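Local coordinates for OxyR (Porphyromonas gingivalis, PDB 3HO7), which probably acts as a redox-sensitive, DNA-binding transcriptional activator of the LysR family, represented here by its regulatory domain, at residues A[82-87]-A[223-228]; A[91-96]-A[108-113]; A[116-119]-A[123-126]; A[125-130]-A[158-163]. All blocks are in the same frame, centred on the assembly; numbering follows the deposited sequence.

Interaction 1. Residues A[82-87]-A[223-228]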
loop_
_atom_site.group_PDB
_atom_site.type_symbol
_atom_site.label_atom_id
_atom_site.label_comp_id
_atom_site.label_asym_id
_atom_site.label_seq_id
_atom_site.Cartn_x
_atom_site.Cartn_y
_atom_site.Cartn_z
ATOM N N TYR A 82 -15.402 -9.004 12.333
ATOM C CA TYR A 82 -14.436 -8.353 13.207
ATOM C C TYR A 82 -13.045 -8.836 12.837
ATOM O O TYR A 82 -12.886 -9.895 12.236
ATOM C CB TYR A 82 -14.730 -8.663 14.675
ATOM C CG TYR A 82 -16.034 -8.088 15.173
ATOM C CD1 TYR A 82 -17.179 -8.872 15.239
ATOM C CD2 TYR A 82 -16.123 -6.761 15.571
ATOM C CE1 TYR A 82 -18.374 -8.350 15.689
ATOM C CE2 TYR A 82 -17.316 -6.230 16.024
ATOM C CZ TYR A 82 -18.438 -7.030 16.081
ATOM O OH TYR A 82 -19.632 -6.515 16.527
ATOM N N GLU A 83 -12.033 -8.058 13.192
ATOM C CA GLU A 83 -10.674 -8.416 12.836
ATOM C C GLU A 83 -9.706 -7.878 13.871
ATOM O O GLU A 83 -9.688 -6.681 14.154
ATOM C CB GLU A 83 -10.323 -7.869 11.455
ATOM C CG GLU A 83 -8.933 -8.250 10.979
ATOM C CD GLU A 83 -8.691 -7.863 9.534
ATOM O OE1 GLU A 83 -9.274 -6.857 9.085
ATOM O OE2 GLU A 83 -7.917 -8.563 8.853
ATOM N N GLU A 84 -8.935 -8.775 14.466
ATOM C CA GLU A 84 -7.975 -8.390 15.482
ATOM C C GLU A 84 -6.764 -7.663 14.927
ATOM O O GLU A 84 -6.237 -8.020 13.879
ATOM C CB GLU A 84 -7.495 -9.618 16.257
ATOM C CG GLU A 84 -8.469 -10.124 17.295
ATOM C CD GLU A 84 -7.808 -11.021 18.321
ATOM O OE1 GLU A 84 -6.582 -10.908 18.517
ATOM O OE2 GLU A 84 -8.521 -11.835 18.937
ATOM N N PHE A 85 -6.316 -6.656 15.664
ATOM C CA PHE A 85 -5.025 -6.042 15.427
ATOM C C PHE A 85 -3.970 -6.913 16.092
ATOM O O PHE A 85 -4.155 -7.374 17.221
ATOM C CB PHE A 85 -4.971 -4.645 16.037
ATOM C CG PHE A 85 -5.752 -3.620 15.278
ATOM C CD1 PHE A 85 -5.281 -3.127 14.074
ATOM C CD2 PHE A 85 -6.949 -3.133 15.776
ATOM C CE1 PHE A 85 -5.995 -2.175 13.374
ATOM C CE2 PHE A 85 -7.667 -2.179 15.083
ATOM C CZ PHE A 85 -7.188 -1.699 13.879
ATOM N N LEU A 86 -2.868 -7.143 15.389
ATOM C CA LEU A 86 -1.764 -7.905 15.947
ATOM C C LEU A 86 -0.492 -7.079 15.915
ATOM O O LEU A 86 -0.273 -6.286 14.998
ATOM C CB LEU A 86 -1.556 -9.217 15.183
ATOM C CG LEU A 86 -2.648 -10.287 15.293
ATOM C CD1 LEU A 86 -2.244 -11.524 14.507
ATOM C CD2 LEU A 86 -2.919 -10.634 16.746
ATOM N N GLY A 87 0.337 -7.256 16.937
ATOM C CA GLY A 87 1.641 -6.623 16.966
ATOM C C GLY A 87 2.551 -7.231 15.918
ATOM O O GLY A 87 2.598 -8.448 15.741
ATOM N N THR A 223 -14.895 -14.316 22.759
ATOM C CA THR A 223 -14.487 -14.044 24.130
ATOM C C THR A 223 -12.995 -13.734 24.187
ATOM O O THR A 223 -12.173 -14.488 23.663
ATOM C CB THR A 223 -14.794 -15.235 25.056
ATOM O OG1 THR A 223 -16.166 -15.621 24.901
ATOM C CG2 THR A 223 -14.534 -14.863 26.509
ATOM N N GLY A 224 -12.649 -12.617 24.819
ATOM C CA GLY A 224 -11.255 -12.201 24.926
ATOM C C GLY A 224 -10.925 -11.074 23.967
ATOM O O GLY A 224 -9.822 -10.526 23.993
ATOM N N GLN A 225 -11.903 -10.711 23.142
ATOM C CA GLN A 225 -11.753 -9.660 22.136
ATOM C C GLN A 225 -12.595 -8.438 22.477
ATOM O O GLN A 225 -13.701 -8.567 22.993
ATOM C CB GLN A 225 -12.163 -10.174 20.756
ATOM C CG GLN A 225 -11.190 -11.142 20.125
ATOM C CD GLN A 225 -11.646 -11.601 18.757
ATOM O OE1 GLN A 225 -12.838 -11.737 18.505
ATOM N NE2 GLN A 225 -10.695 -11.845 17.867
ATOM N N HIS A 226 -12.061 -7.252 22.193
ATOM C CA HIS A 226 -12.774 -6.008 22.458
ATOM C C HIS A 226 -12.646 -5.062 21.267
ATOM O O HIS A 226 -11.557 -4.890 20.719
ATOM C CB HIS A 226 -12.235 -5.340 23.725
ATOM C CG HIS A 226 -12.900 -4.040 24.058
ATOM N ND1 HIS A 226 -14.151 -3.970 24.633
ATOM C CD2 HIS A 226 -12.485 -2.761 23.902
ATOM C CE1 HIS A 226 -14.480 -2.704 24.814
ATOM N NE2 HIS A 226 -13.486 -1.949 24.380
ATOM N N LEU A 227 -13.761 -4.459 20.868
ATOM C CA LEU A 227 -13.759 -3.514 19.760
ATOM C C LEU A 227 -12.991 -2.259 20.153
ATOM O O LEU A 227 -13.375 -1.555 21.089
ATOM C CB LEU A 227 -15.188 -3.150 19.357
ATOM C CG LEU A 227 -15.331 -2.335 18.071
ATOM C CD1 LEU A 227 -14.627 -3.038 16.923
ATOM C CD2 LEU A 227 -16.797 -2.083 17.745
ATOM N N ALA A 228 -11.901 -1.993 19.439
ATOM C CA ALA A 228 -11.054 -0.841 19.728
ATOM C C ALA A 228 -11.796 0.476 19.509
ATOM O O ALA A 228 -12.294 0.752 18.415
ATOM C CB ALA A 228 -9.791 -0.890 18.883
HETATM O O HOH W 1 -11.812 -12.123 14.626
#

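Interaction 2. Residues A[91-96]-A[108-113]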
loop_
_atom_site.group_PDB
_atom_site.type_symbol
_atom_site.label_atom_id
_atom_site.label_comp_id
_atom_site.label_asym_id
_atom_site.label_seq_id
_atom_site.Cartn_x
_atom_site.Cartn_y
_atom_site.Cartn_z
ATOM N N ARG A 91 12.809 -7.883 15.081
ATOM C CA ARG A 91 13.680 -8.740 15.876
ATOM C C ARG A 91 14.636 -7.926 16.749
ATOM O O ARG A 91 15.316 -8.475 17.618
ATOM C CB ARG A 91 14.454 -9.692 14.959
ATOM C CG ARG A 91 13.556 -10.514 14.045
ATOM C CD ARG A 91 14.350 -11.246 12.977
ATOM N NE ARG A 91 13.470 -11.919 12.025
ATOM C CZ ARG A 91 13.000 -13.149 12.190
ATOM N NH1 ARG A 91 13.332 -13.850 13.267
ATOM N NH2 ARG A 91 12.203 -13.683 11.273
ATOM N N CYS A 92 14.676 -6.615 16.526
ATOM C CA CYS A 92 15.582 -5.736 17.264
ATOM C C CYS A 92 14.922 -5.109 18.489
ATOM O O CYS A 92 15.598 -4.524 19.334
ATOM C CB CYS A 92 16.122 -4.636 16.350
ATOM S SG CYS A 92 16.836 -5.243 14.810
ATOM N N GLU A 93 13.602 -5.224 18.582
ATOM C CA GLU A 93 12.875 -4.635 19.702
ATOM C C GLU A 93 12.956 -5.520 20.941
ATOM O O GLU A 93 12.817 -6.738 20.846
ATOM C CB GLU A 93 11.410 -4.397 19.330
ATOM C CG GLU A 93 11.204 -3.897 17.908
ATOM C CD GLU A 93 12.004 -2.646 17.603
ATOM O OE1 GLU A 93 11.960 -1.691 18.411
ATOM O OE2 GLU A 93 12.679 -2.617 16.550
ATOM N N PRO A 94 13.190 -4.906 22.110
ATOM C CA PRO A 94 13.207 -5.663 23.357
ATOM C C PRO A 94 11.927 -6.481 23.521
ATOM O O PRO A 94 11.960 -7.574 24.084
ATOM C CB PRO A 94 13.280 -4.571 24.426
ATOM C CG PRO A 94 13.970 -3.436 23.750
ATOM C CD PRO A 94 13.550 -3.491 22.308
ATOM N N LEU A 95 10.814 -5.949 23.025
ATOM C CA LEU A 95 9.527 -6.634 23.125
ATOM C C LEU A 95 9.478 -7.930 22.325
ATOM O O LEU A 95 8.546 -8.718 22.473
ATOM C CB LEU A 95 8.384 -5.713 22.691
ATOM C CG LEU A 95 7.647 -5.002 23.826
ATOM C CD1 LEU A 95 6.609 -4.032 23.281
ATOM C CD2 LEU A 95 6.994 -6.025 24.745
ATOM N N PHE A 96 10.476 -8.153 21.479
ATOM C CA PHE A 96 10.495 -9.368 20.670
ATOM C C PHE A 96 10.624 -10.609 21.550
ATOM O O PHE A 96 10.109 -11.673 21.214
ATOM C CB PHE A 96 11.622 -9.326 19.636
ATOM C CG PHE A 96 11.554 -10.434 18.621
ATOM C CD1 PHE A 96 10.741 -10.321 17.505
ATOM C CD2 PHE A 96 12.304 -11.587 18.782
ATOM C CE1 PHE A 96 10.674 -11.337 16.571
ATOM C CE2 PHE A 96 12.246 -12.604 17.850
ATOM C CZ PHE A 96 11.425 -12.477 16.741
ATOM N N PRO A 108 7.333 4.490 22.097
ATOM C CA PRO A 108 6.669 5.468 21.237
ATOM C C PRO A 108 7.560 5.943 20.096
ATOM O O PRO A 108 7.062 6.272 19.019
ATOM C CB PRO A 108 6.370 6.631 22.190
ATOM C CG PRO A 108 7.344 6.468 23.309
ATOM C CD PRO A 108 7.501 4.989 23.472
ATOM N N HIS A 109 8.868 5.973 20.332
ATOM C CA HIS A 109 9.807 6.485 19.340
ATOM C C HIS A 109 10.108 5.471 18.236
ATOM O O HIS A 109 10.764 5.802 17.247
ATOM C CB HIS A 109 11.111 6.929 20.010
ATOM C CG HIS A 109 10.909 7.812 21.202
ATOM N ND1 HIS A 109 10.095 8.922 21.177
ATOM C CD2 HIS A 109 11.425 7.752 22.453
ATOM C CE1 HIS A 109 10.111 9.506 22.362
ATOM N NE2 HIS A 109 10.911 8.816 23.154
ATOM N N ARG A 110 9.632 4.242 18.405
ATOM C CA ARG A 110 9.876 3.194 17.417
ATOM C C ARG A 110 8.574 2.538 16.970
ATOM O O ARG A 110 8.556 1.367 16.594
ATOM C CB ARG A 110 10.841 2.145 17.974
ATOM C CG ARG A 110 12.212 2.701 18.331
ATOM C CD ARG A 110 13.106 1.641 18.954
ATOM N NE ARG A 110 13.388 0.545 18.031
ATOM C CZ ARG A 110 14.247 0.621 17.020
ATOM N NH1 ARG A 110 14.910 1.749 16.794
ATOM N NH2 ARG A 110 14.443 -0.426 16.233
ATOM N N LEU A 111 7.493 3.309 17.009
ATOM C CA LEU A 111 6.171 2.821 16.640
ATOM C C LEU A 111 5.701 3.469 15.341
ATOM O O LEU A 111 5.834 4.681 15.158
ATOM C CB LEU A 111 5.173 3.125 17.759
ATOM C CG LEU A 111 3.715 2.719 17.548
ATOM C CD1 LEU A 111 3.598 1.204 17.462
ATOM C CD2 LEU A 111 2.835 3.266 18.663
ATOM N N TRP A 112 5.171 2.657 14.431
ATOM C CA TRP A 112 4.639 3.182 13.183
ATOM C C TRP A 112 3.129 3.036 13.219
ATOM O O TRP A 112 2.608 1.929 13.303
ATOM C CB TRP A 112 5.208 2.417 11.988
ATOM C CG TRP A 112 6.700 2.352 11.973
ATOM C CD1 TRP A 112 7.475 1.259 12.218
ATOM C CD2 TRP A 112 7.602 3.430 11.706
ATOM N NE1 TRP A 112 8.803 1.586 12.116
ATOM C CE2 TRP A 112 8.908 2.915 11.804
ATOM C CE3 TRP A 112 7.432 4.782 11.393
ATOM C CZ2 TRP A 112 10.037 3.702 11.598
ATOM C CZ3 TRP A 112 8.551 5.560 11.191
ATOM C CH2 TRP A 112 9.838 5.019 11.293
ATOM N N LEU A 113 2.428 4.159 13.146
ATOM C CA LEU A 113 0.979 4.140 13.220
ATOM C C LEU A 113 0.350 4.711 11.966
ATOM O O LEU A 113 0.711 5.794 11.518
ATOM C CB LEU A 113 0.494 4.924 14.440
ATOM C CG LEU A 113 0.919 4.411 15.816
ATOM C CD1 LEU A 113 0.403 5.333 16.906
ATOM C CD2 LEU A 113 0.435 2.991 16.043
#

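Interaction 3. Residues A[116-119]-A[123-126]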
loop_
_atom_site.group_PDB
_atom_site.type_symbol
_atom_site.label_atom_id
_atom_site.label_comp_id
_atom_site.label_asym_id
_atom_site.label_seq_id
_atom_site.Cartn_x
_atom_site.Cartn_y
_atom_site.Cartn_z
ATOM N N GLU A 116 -5.046 6.544 9.535
ATOM C CA GLU A 116 -6.417 6.049 9.462
ATOM C C GLU A 116 -6.511 4.548 9.737
ATOM O O GLU A 116 -7.546 4.053 10.180
ATOM C CB GLU A 116 -7.031 6.379 8.100
ATOM C CG GLU A 116 -8.372 5.712 7.837
ATOM C CD GLU A 116 -9.084 6.292 6.631
ATOM O OE1 GLU A 116 -9.044 7.530 6.453
ATOM O OE2 GLU A 116 -9.688 5.513 5.860
ATOM N N GLY A 117 -5.427 3.827 9.472
ATOM C CA GLY A 117 -5.394 2.395 9.732
ATOM C C GLY A 117 -5.487 2.105 11.218
ATOM O O GLY A 117 -6.196 1.190 11.636
ATOM N N HIS A 118 -4.774 2.892 12.017
ATOM C CA HIS A 118 -4.741 2.689 13.464
ATOM C C HIS A 118 -5.402 3.824 14.231
ATOM O O HIS A 118 -5.960 3.610 15.305
ATOM C CB HIS A 118 -3.299 2.541 13.954
ATOM C CG HIS A 118 -2.521 1.488 13.234
ATOM N ND1 HIS A 118 -1.318 1.746 12.612
ATOM C CD2 HIS A 118 -2.777 0.175 13.032
ATOM C CE1 HIS A 118 -0.863 0.633 12.062
ATOM N NE2 HIS A 118 -1.732 -0.334 12.300
ATOM N N CYS A 119 -5.328 5.033 13.682
ATOM C CA CYS A 119 -5.744 6.215 14.423
ATOM C C CYS A 119 -6.914 6.965 13.791
ATOM O O CYS A 119 -7.014 8.187 13.913
ATOM C CB CYS A 119 -4.551 7.151 14.628
ATOM S SG CYS A 119 -3.191 6.391 15.548
ATOM N N GLN A 123 -8.545 5.236 17.159
ATOM C CA GLN A 123 -9.098 3.933 17.517
ATOM C C GLN A 123 -8.232 3.229 18.557
ATOM O O GLN A 123 -8.714 2.851 19.623
ATOM C CB GLN A 123 -9.276 3.051 16.280
ATOM C CG GLN A 123 -9.844 1.673 16.587
ATOM C CD GLN A 123 -10.434 1.001 15.362
ATOM O OE1 GLN A 123 -10.114 1.361 14.228
ATOM N NE2 GLN A 123 -11.302 0.019 15.585
ATOM N N LEU A 124 -6.954 3.049 18.241
ATOM C CA LEU A 124 -6.013 2.471 19.193
ATOM C C LEU A 124 -5.428 3.585 20.059
ATOM O O LEU A 124 -4.215 3.791 20.100
ATOM C CB LEU A 124 -4.905 1.707 18.465
ATOM C CG LEU A 124 -5.353 0.434 17.740
ATOM C CD1 LEU A 124 -4.206 -0.178 16.947
ATOM C CD2 LEU A 124 -5.921 -0.569 18.731
ATOM N N VAL A 125 -6.314 4.290 20.754
ATOM C CA VAL A 125 -5.955 5.503 21.481
ATOM C C VAL A 125 -4.771 5.340 22.430
ATOM O O VAL A 125 -4.009 6.282 22.643
ATOM C CB VAL A 125 -7.159 6.060 22.269
ATOM C CG1 VAL A 125 -7.623 5.054 23.311
ATOM C CG2 VAL A 125 -6.797 7.386 22.920
ATOM N N ARG A 126 -4.617 4.149 23.001
ATOM C CA ARG A 126 -3.545 3.907 23.961
ATOM C C ARG A 126 -2.178 4.144 23.325
ATOM O O ARG A 126 -1.177 4.304 24.024
ATOM C CB ARG A 126 -3.626 2.483 24.517
ATOM C CG ARG A 126 -2.966 1.435 23.636
ATOM C CD ARG A 126 -3.296 0.028 24.106
ATOM N NE ARG A 126 -4.685 -0.322 23.830
ATOM C CZ ARG A 126 -5.205 -1.529 24.022
ATOM N NH1 ARG A 126 -4.451 -2.511 24.495
ATOM N NH2 ARG A 126 -6.481 -1.755 23.741
#

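Interaction 4. Residues A[125-130]-A[158-163]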
loop_
_atom_site.group_PDB
_atom_site.type_symbol
_atom_site.label_atom_id
_atom_site.label_comp_id
_atom_site.label_asym_id
_atom_site.label_seq_id
_atom_site.Cartn_x
_atom_site.Cartn_y
_atom_site.Cartn_z
ATOM N N VAL A 125 -6.314 4.290 20.754
ATOM C CA VAL A 125 -5.955 5.503 21.481
ATOM C C VAL A 125 -4.771 5.340 22.430
ATOM O O VAL A 125 -4.009 6.282 22.643
ATOM C CB VAL A 125 -7.159 6.060 22.269
ATOM C CG1 VAL A 125 -7.623 5.054 23.311
ATOM C CG2 VAL A 125 -6.797 7.386 22.920
ATOM N N ARG A 126 -4.617 4.149 23.001
ATOM C CA ARG A 126 -3.545 3.907 23.961
ATOM C C ARG A 126 -2.178 4.144 23.325
ATOM O O ARG A 126 -1.177 4.304 24.024
ATOM C CB ARG A 126 -3.626 2.483 24.517
ATOM C CG ARG A 126 -2.966 1.435 23.636
ATOM C CD ARG A 126 -3.296 0.028 24.106
ATOM N NE ARG A 126 -4.685 -0.322 23.830
ATOM C CZ ARG A 126 -5.205 -1.529 24.022
ATOM N NH1 ARG A 126 -4.451 -2.511 24.495
ATOM N NH2 ARG A 126 -6.481 -1.755 23.741
ATOM N N PHE A 127 -2.143 4.164 21.996
ATOM C CA PHE A 127 -0.896 4.367 21.266
ATOM C C PHE A 127 -0.936 5.641 20.431
ATOM O O PHE A 127 0.056 6.363 20.335
ATOM C CB PHE A 127 -0.601 3.163 20.369
ATOM C CG PHE A 127 -0.518 1.864 21.115
ATOM C CD1 PHE A 127 0.640 1.508 21.785
ATOM C CD2 PHE A 127 -1.602 1.003 21.155
ATOM C CE1 PHE A 127 0.719 0.315 22.476
ATOM C CE2 PHE A 127 -1.529 -0.192 21.843
ATOM C CZ PHE A 127 -0.366 -0.535 22.506
ATOM N N CYS A 128 -2.089 5.911 19.829
ATOM C CA CYS A 128 -2.258 7.097 19.001
ATOM C C CYS A 128 -1.963 8.371 19.784
ATOM O O CYS A 128 -1.442 9.341 19.233
ATOM C CB CYS A 128 -3.674 7.151 18.430
ATOM S SG CYS A 128 -4.061 5.805 17.291
ATOM N N GLN A 129 -2.297 8.362 21.069
ATOM C CA GLN A 129 -2.140 9.546 21.907
ATOM C C GLN A 129 -1.153 9.336 23.050
ATOM O O GLN A 129 -1.167 10.078 24.030
ATOM C CB GLN A 129 -3.495 9.982 22.471
ATOM C CG GLN A 129 -4.464 10.493 21.420
ATOM C CD GLN A 129 -3.944 11.724 20.704
ATOM O OE1 GLN A 129 -2.860 12.222 21.012
ATOM N NE2 GLN A 129 -4.715 12.222 19.745
ATOM N N MET A 130 -0.297 8.327 22.924
ATOM C CA MET A 130 0.688 8.041 23.962
ATOM C C MET A 130 1.838 9.044 23.931
ATOM O O MET A 130 2.264 9.483 22.862
ATOM C CB MET A 130 1.229 6.618 23.825
ATOM C CG MET A 130 1.953 6.350 22.520
ATOM S SD MET A 130 2.976 4.870 22.608
ATOM C CE MET A 130 1.845 3.727 23.400
ATOM N N ILE A 158 8.109 -1.151 15.403
ATOM C CA ILE A 158 6.908 -1.940 15.581
ATOM C C ILE A 158 5.723 -1.289 14.884
ATOM O O ILE A 158 5.673 -0.071 14.721
ATOM C CB ILE A 158 6.573 -2.073 17.080
ATOM C CG1 ILE A 158 7.599 -2.966 17.783
ATOM C CG2 ILE A 158 5.151 -2.577 17.268
ATOM C CD1 ILE A 158 7.308 -3.200 19.254
ATOM N N THR A 159 4.768 -2.125 14.488
ATOM C CA THR A 159 3.533 -1.674 13.860
ATOM C C THR A 159 2.436 -2.695 14.139
ATOM O O THR A 159 2.688 -3.735 14.748
ATOM C CB THR A 159 3.698 -1.507 12.341
ATOM O OG1 THR A 159 2.587 -0.768 11.816
ATOM C CG2 THR A 159 3.767 -2.864 11.658
ATOM N N PHE A 160 1.219 -2.401 13.696
ATOM C CA PHE A 160 0.095 -3.303 13.914
ATOM C C PHE A 160 -0.508 -3.776 12.597
ATOM O O PHE A 160 -0.787 -2.973 11.709
ATOM C CB PHE A 160 -0.958 -2.633 14.796
ATOM C CG PHE A 160 -0.452 -2.277 16.164
ATOM C CD1 PHE A 160 0.069 -3.256 16.996
ATOM C CD2 PHE A 160 -0.492 -0.970 16.620
ATOM C CE1 PHE A 160 0.544 -2.938 18.259
ATOM C CE2 PHE A 160 -0.020 -0.646 17.884
ATOM C CZ PHE A 160 0.500 -1.631 18.703
ATOM N N ILE A 161 -0.699 -5.085 12.472
ATOM C CA ILE A 161 -1.242 -5.653 11.239
ATOM C C ILE A 161 -2.573 -6.361 11.474
ATOM O O ILE A 161 -2.845 -6.834 12.572
ATOM C CB ILE A 161 -0.251 -6.627 10.572
ATOM C CG1 ILE A 161 0.044 -7.815 11.486
ATOM C CG2 ILE A 161 1.041 -5.907 10.214
ATOM C CD1 ILE A 161 0.845 -8.913 10.809
ATOM N N PRO A 162 -3.405 -6.432 10.428
ATOM C CA PRO A 162 -4.723 -7.045 10.529
ATOM C C PRO A 162 -4.624 -8.563 10.493
ATOM O O PRO A 162 -3.767 -9.107 9.800
ATOM C CB PRO A 162 -5.451 -6.529 9.276
ATOM C CG PRO A 162 -4.460 -5.627 8.545
ATOM C CD PRO A 162 -3.112 -5.985 9.059
ATOM N N GLN A 163 -5.502 -9.235 11.234
ATOM C CA GLN A 163 -5.482 -10.692 11.323
ATOM C C GLN A 163 -5.492 -11.370 9.953
ATOM O O GLN A 163 -4.783 -12.350 9.736
ATOM C CB GLN A 163 -6.658 -11.194 12.165
ATOM C CG GLN A 163 -6.923 -12.690 12.043
ATOM C CD GLN A 163 -5.734 -13.537 12.453
ATOM O OE1 GLN A 163 -4.994 -13.187 13.373
ATOM N NE2 GLN A 163 -5.549 -14.665 11.773
#

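Interaction 1. Residues A[82-87]-A[223-228]
Q225 lies across E84 and is the polar part of this contact. Its chain is extended beyond CG, and it meets the E84 side chain at about a right angle, with the amide and carboxylate planes 64° apart. NE2 of Q225 is modelled 2.4 Å from OE2 of E84. A bond there makes chemical sense, but the separation is too short to trust and the amide is crowded in the model, so its exact geometry is doubtful. At its other end OE1 accepts from the backbone N of Q222, which limits how the group can turn. A water weakly links NE2 of Q225 to the carbonyl O of Y82.

Two residues on, the contact becomes apolar. L227 holds CG anti to its backbone N (chi1 -171°), and from there CD1 of L227 comes to the edge of the Y82 ring, near its plane, 4.2 Å from CD2 of Y82.

Strands 225-227 and 75-89 both pair with strand 184-194, and E84, Q225 and L227 all rest on its V186. The C-terminal strand thus pairs in parallel with strand 184-194 and touches strand 75-89 through side chains; these two long strands run between the two subdomains in the periplasmic-binding-protein-like fold of LysR regulatory domains.

Interaction 2. Residues A[91-96]-A[108-113]
E93 and R110 form a two-pronged salt bridge between two parts of the loop region that follows strand 75-89. R110 presents the side of its guanidinium, NE and one terminal nitrogen, so that each carboxylate oxygen receives its own N-H. NE gives to OE1 of E93 at 2.7 Å in an almost straight bond (175°), and NH2 of R110 gives to OE2 of E93 at 2.8 Å. Both oxygens use their syn lone pairs, and the two flat groups lie 8° from coplanar.

Bends in both chains make this possible. E93 folds at chi2 (-55°), while R110 runs straight from CB and then turns at chi3 (63°), swinging its NE edge round to the acid.

OE2 of E93 has further company: it is hydrogen-bonded to OG of S90, which also receives the backbone N of C92, and G157 N adds a weak bond. On the other side, the backbone of R110 is tied to I158 of strand 158-162, so the arginine starts from a fixed base.

With E93 buried, this many donors around its carboxylate would be expected to stabilise the negative charge, and the matched, coplanar pairing largely fixes the rotation of both groups.

Interaction 3. Residues A[116-119]-A[123-126]
The carbonyl O of H118 receives the backbone N of L124 at 3.2 Å, with an N-H...O angle of 172°, and this bond closes the loop that carries C119. The donor approaches nearly along the C=O axis. L124 forms the centre of an inverse gamma turn and serves as N-cap of helix 125-128, with V125 N bonding weakly back to Q123 O.

Side chains gather around the bond. Q123 sets CG trans to the main-chain nitrogen (chi1 180°), which sends the extended chain off to A228, whose carbonyl O is bonded by NE2; its CB stays behind, 3.5 Å from the carbonyl O of H118. L124 puts CG beside its own N instead (chi1 -68°), and CD1 lies 4.1 Å from CB of H118 and about as close to CD2 of the imidazole. The H118 ring is held at both nitrogens: ND1 accepts from L114 N, and NE2 is bonded to the carbonyl O of F160.

Those two partners are consistent with the proton sitting on NE2. C119 points away from Q123 and L124, and its sulfur is joined to C128 in a disulfide. The loop is captured in its oxidised form, consistent with a redox-sensing OxyR domain.

Interaction 4. Residues A[125-130]-A[158-163]
F160 is anchored at its carbonyl O by NE2 of H118, while its ring reaches out from strand 158-162 to meet F127 of the short helix 125-128. The meeting is edge-to-face. CE2 and CZ of F160 lead, and CZ stands over the centre of the F127 ring, 3.9 Å above its plane. The ring centroids of F127 and F160 are 5.1 Å apart and the planes are inclined at 57°, so the pair is tilted away from a perfect T. CD2 of F127 and CE2 of F160 are 4.0 Å apart, as are CE2 of F127 and CZ of F160.

Each phenylalanine keeps CG anti to its carbonyl carbon (chi1 -58° for F127, -62° for F160), which aims the rings at one another; the closest CA atoms, of F127 and T159, are 10.5 Å apart. A bond from Q129 N to V125 O, 3.1 Å long, makes the single turn that carries F127. Around the pair, L124 also packs on F160, the ring of F180 meets F160 as well, and V106 touches F127.

Both rings are buried. This edge-to-face aromatic pair joins the turn bearing disulfide residue C128 to strand 158-162 within one subdomain of the periplasmic-binding-protein-like fold.

Overall arrangement
From the N terminus, the chain first reaches interaction 1 on strand 75-89; its partner is the C-terminal strand, so the other three contacts nest inside that long loop. Interaction 2 opens directly after this strand and closes at 108-113. Interaction 3 then forms a tight loop, in series with it, ending on helix 125-128, where interaction 4 begins and runs to strand 158-162. The C119-C128 disulfide joins interactions 3 and 4. Strand 158-162 gathers the group: its backbone bonds to 82-87 on one hand and to 108-113 on the other. Interactions 1 and 3 touch where the C-terminal segment meets the disulfide loop.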